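Local structure of probable glutamine-binding lipoprotein GlnH (GLNBP) (Mycobacterium tuberculosis, 6H20) at residues A[102-106]-A[167-171]; A[5-10]-A[184-189]. The protein probably serves as the lipid-anchored amino-acid-binding component of a transport or signalling system, and holds asparagine in its cleft here. All coordinates share one frame; numbering follows the deposited sequence.

Contact 1 of 2, residues A[102-106]-A[167-171]; sequences SAAER and ARGTT. With ASN (asparagine), chain B.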
# COMPACT_ATOMS: atom_id res chain seq x y z
N SER A 102 3.46 -9.53 -5.67
CA SER A 102 2.73 -9.61 -4.40
C SER A 102 3.36 -8.68 -3.37
O SER A 102 4.45 -8.12 -3.57
CB SER A 102 2.74 -11.03 -3.86
OG SER A 102 4.04 -11.40 -3.45
N ALA A 103 2.65 -8.51 -2.24
CA ALA A 103 3.16 -7.68 -1.15
C ALA A 103 4.53 -8.16 -0.69
O ALA A 103 5.42 -7.36 -0.38
CB ALA A 103 2.17 -7.71 0.02
N ALA A 104 4.72 -9.48 -0.65
CA ALA A 104 5.97 -10.05 -0.19
C ALA A 104 7.11 -9.87 -1.18
O ALA A 104 8.25 -10.18 -0.82
CB ALA A 104 5.76 -11.55 0.10
N GLU A 105 6.84 -9.40 -2.40
CA GLU A 105 7.86 -9.24 -3.43
C GLU A 105 8.21 -7.78 -3.72
O GLU A 105 9.04 -7.53 -4.60
CB GLU A 105 7.41 -9.90 -4.74
CG GLU A 105 7.23 -11.41 -4.65
CD GLU A 105 6.44 -12.01 -5.82
OE1 GLU A 105 5.62 -11.32 -6.44
OE2 GLU A 105 6.65 -13.21 -6.10
N ARG A 106 7.60 -6.82 -3.04
CA ARG A 106 7.85 -5.42 -3.36
C ARG A 106 9.31 -5.03 -3.12
O ARG A 106 9.91 -4.34 -3.95
CB ARG A 106 6.94 -4.51 -2.53
CG ARG A 106 5.48 -4.64 -2.89
CD ARG A 106 4.59 -3.83 -1.92
NE ARG A 106 4.57 -4.45 -0.59
CZ ARG A 106 3.75 -4.08 0.39
NH1 ARG A 106 2.89 -3.08 0.20
NH2 ARG A 106 3.78 -4.70 1.57
N ALA A 167 -2.26 -10.77 4.55
CA ALA A 167 -1.40 -11.15 3.44
C ALA A 167 0.04 -11.26 3.91
O ALA A 167 0.50 -10.49 4.76
CB ALA A 167 -1.49 -10.12 2.31
N ARG A 168 0.76 -12.24 3.35
CA ARG A 168 2.16 -12.41 3.71
C ARG A 168 2.96 -11.20 3.22
O ARG A 168 2.63 -10.57 2.21
CB ARG A 168 2.69 -13.72 3.12
CG ARG A 168 2.19 -14.94 3.90
CD ARG A 168 2.83 -16.25 3.44
NE ARG A 168 2.40 -16.66 2.11
CZ ARG A 168 1.24 -17.26 1.84
NH1 ARG A 168 0.36 -17.50 2.81
NH2 ARG A 168 0.95 -17.60 0.58
N GLY A 169 3.99 -10.85 3.98
CA GLY A 169 4.88 -9.78 3.55
C GLY A 169 4.39 -8.40 3.90
O GLY A 169 4.87 -7.41 3.32
N THR A 170 3.46 -8.28 4.84
CA THR A 170 2.86 -6.98 5.12
C THR A 170 3.15 -6.54 6.54
O THR A 170 3.42 -7.35 7.44
CB THR A 170 1.33 -7.03 4.93
OG1 THR A 170 0.75 -7.97 5.85
CG2 THR A 170 0.97 -7.39 3.49
N THR A 171 3.07 -5.22 6.75
CA THR A 171 3.14 -4.69 8.11
C THR A 171 1.95 -5.16 8.92
O THR A 171 2.05 -5.26 10.15
CB THR A 171 3.09 -3.16 8.07
OG1 THR A 171 1.89 -2.75 7.38
CG2 THR A 171 4.35 -2.56 7.38
N ASN B . 0.39 -1.11 3.75
CA ASN B . 0.68 -2.43 4.31
C ASN B . 2.11 -2.81 3.98
O ASN B . 2.51 -3.98 4.16
CB ASN B . -0.30 -3.48 3.77
CG ASN B . -0.11 -3.75 2.30
OD1 ASN B . 0.51 -2.98 1.57
ND2 ASN B . -0.62 -4.88 1.86
OXT ASN B . 2.88 -1.93 3.54
O HOH W 1 2.10 -11.49 -0.25
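R106 lies alongside the turn at G169 and reaches on to the bound asparagine. Its chain leaves the start of helix 106-111, and a turn about CG-CD (chi3 -70°) swings the guanidinium toward the pocket. NE gives its hydrogen to A103 O at 3.0 Å, on a lone pair in the carbonyl plane, although that oxygen lies 24° out of the guanidinium plane. One face of the group carries A103 CB, 3.6 Å above it and offset toward the rim. In a family 3 solute-binding protein two lobes close over the ligand, and here the loop 102-106 of one lobe meets the turn 167-171 of the other. At the tip, NH2 donates to the ligand O at 3.0 Å and, weakly, to G169 O; both acceptors lie in the guanidinium plane. NH1 donates to the ligand OD1 at 2.7 Å and also to K120 O. T171 N supplies a second donor to the ligand O. T170 OG1 caps L173 N and donates to A167 O, while CG2 packs 3.7 Å from A103 CB. G169, without a side chain in the type II turn A167-T170, lets A104 CA come within 3.9 Å of its CA.

Contact 2 of 2, residues A[5-10]-A[184-189]; sequences VGMEIM and VIVSVV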
# COMPACT_ATOMS: atom_id res chain seq x y z
N VAL A 5 -5.63 -19.93 -3.78
CA VAL A 5 -4.40 -20.69 -3.61
C VAL A 5 -3.44 -19.91 -2.72
O VAL A 5 -3.30 -18.69 -2.83
CB VAL A 5 -3.79 -21.01 -4.99
CG1 VAL A 5 -2.39 -21.60 -4.83
CG2 VAL A 5 -4.70 -21.95 -5.76
N GLY A 6 -2.79 -20.63 -1.80
CA GLY A 6 -1.77 -20.05 -0.96
C GLY A 6 -2.18 -19.76 0.47
O GLY A 6 -1.45 -19.05 1.17
N MET A 7 -3.29 -20.31 0.93
CA MET A 7 -3.77 -20.05 2.29
C MET A 7 -3.02 -20.94 3.28
O MET A 7 -2.95 -22.16 3.11
CB MET A 7 -5.27 -20.33 2.35
CG MET A 7 -5.93 -20.11 3.70
SD MET A 7 -7.72 -20.41 3.53
CE MET A 7 -8.08 -19.25 2.23
N GLU A 8 -2.48 -20.33 4.33
CA GLU A 8 -1.68 -21.04 5.32
C GLU A 8 -2.12 -20.64 6.71
O GLU A 8 -2.15 -19.45 7.04
CB GLU A 8 -0.19 -20.69 5.15
CG GLU A 8 0.34 -20.94 3.76
CD GLU A 8 1.71 -20.32 3.54
OE1 GLU A 8 2.38 -19.96 4.52
OE2 GLU A 8 2.10 -20.20 2.36
N ILE A 9 -2.45 -21.63 7.54
CA ILE A 9 -2.59 -21.39 8.97
C ILE A 9 -1.20 -21.38 9.60
O ILE A 9 -0.50 -22.40 9.60
CB ILE A 9 -3.51 -22.44 9.62
CG1 ILE A 9 -4.86 -22.50 8.90
CG2 ILE A 9 -3.68 -22.15 11.11
CD1 ILE A 9 -5.69 -23.75 9.21
N MET A 10 -0.79 -20.22 10.12
CA MET A 10 0.58 -20.07 10.59
C MET A 10 0.78 -20.81 11.92
O MET A 10 -0.18 -21.02 12.67
CB MET A 10 0.89 -18.58 10.76
CG MET A 10 1.07 -17.87 9.43
SD MET A 10 1.45 -16.11 9.56
CE MET A 10 1.94 -15.97 11.27
N VAL A 184 -5.70 -16.95 15.82
CA VAL A 184 -5.26 -17.93 14.83
C VAL A 184 -4.97 -17.15 13.55
O VAL A 184 -5.87 -16.52 12.98
CB VAL A 184 -6.36 -18.97 14.59
CG1 VAL A 184 -5.98 -19.86 13.42
CG2 VAL A 184 -6.60 -19.79 15.85
N ILE A 185 -3.72 -17.15 13.11
CA ILE A 185 -3.32 -16.29 12.00
C ILE A 185 -3.34 -17.10 10.72
O ILE A 185 -2.64 -18.11 10.60
CB ILE A 185 -1.96 -15.64 12.24
CG1 ILE A 185 -1.97 -14.85 13.56
CG2 ILE A 185 -1.61 -14.72 11.06
CD1 ILE A 185 -0.61 -14.21 13.92
N VAL A 186 -4.16 -16.66 9.76
CA VAL A 186 -4.29 -17.28 8.45
C VAL A 186 -3.68 -16.31 7.45
O VAL A 186 -4.11 -15.16 7.35
CB VAL A 186 -5.76 -17.55 8.12
CG1 VAL A 186 -5.90 -18.16 6.73
CG2 VAL A 186 -6.39 -18.45 9.18
N SER A 187 -2.66 -16.75 6.72
CA SER A 187 -1.99 -15.87 5.78
C SER A 187 -2.29 -16.28 4.34
O SER A 187 -2.53 -17.46 4.06
CB SER A 187 -0.49 -15.75 6.05
OG SER A 187 0.23 -16.92 5.67
N VAL A 188 -2.28 -15.30 3.45
CA VAL A 188 -2.62 -15.48 2.04
C VAL A 188 -1.67 -14.65 1.18
O VAL A 188 -0.85 -13.88 1.69
CB VAL A 188 -4.08 -15.08 1.74
CG1 VAL A 188 -5.06 -16.01 2.48
CG2 VAL A 188 -4.30 -13.62 2.09
N VAL A 189 -1.79 -14.80 -0.14
CA VAL A 189 -0.95 -14.02 -1.05
C VAL A 189 -1.39 -12.57 -1.11
O VAL A 189 -0.55 -11.65 -1.04
CB VAL A 189 -0.94 -14.66 -2.46
CG1 VAL A 189 -0.15 -13.77 -3.42
CG2 VAL A 189 -0.35 -16.04 -2.40
O HOH W 2 -3.54 -17.05 -0.90
O HOH W 3 -1.98 -19.49 14.03
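M10 and I185 form the apolar centre on one face of the strand pair: M10 SD sits 3.7 Å from I185 CG2, and M10 CE also touches that methyl group. Both side chains also touch L173, so helix 171-176 covers this side. On the other face M7 CG, placed anti to the backbone N (chi1 -180°), packs on V186 CG1 at 3.6 Å. I9 follows further along, its CG2 against V184 CG1 at 4.0 Å. Between the faces runs the backbone ladder. E8 and S187 are a hydrogen-bonded antiparallel pair, with S187 N to E8 O at 2.8 Å and E8 N to S187 O at 2.9 Å; I9 and V186 make the non-hydrogen-bonded pair beside it. M10 N adds a nearly straight bond to I185 O, 2.8 Å long. Past it a water links M10 O to I185 N. At the polar edge R168 binds S187 OG and G6 O and makes a long, weak ion pair with E8. The N-terminal segment thus adds a short antiparallel edge strand to the parallel part of the sheet, in which 163-167 and 184-188 are joined through helix 171-176, a beta-alpha-beta crossover of the periplasmic-binding-protein fold.

The two contacts lie about 12 Å apart, centre to centre. Contact 1 spans the cleft between the lobes, and only its 167-171 side belongs to the lobe that carries contact 2: strand 163-167 runs into that turn and pairs in parallel with strand 184-188. R168 ties them directly, its backbone N reaching V188 O at 2.8 Å. Contact 1 is small and sits nearer the middle of the chain, where an arginine, backbone atoms and the ligand's polar groups do the work. Contact 2 buries more surface, lies farther out with several exposed residues, and relies on regular backbone bonds and apolar side chains. Along the sequence, contact 1 is nested within the loop that contact 2 closes.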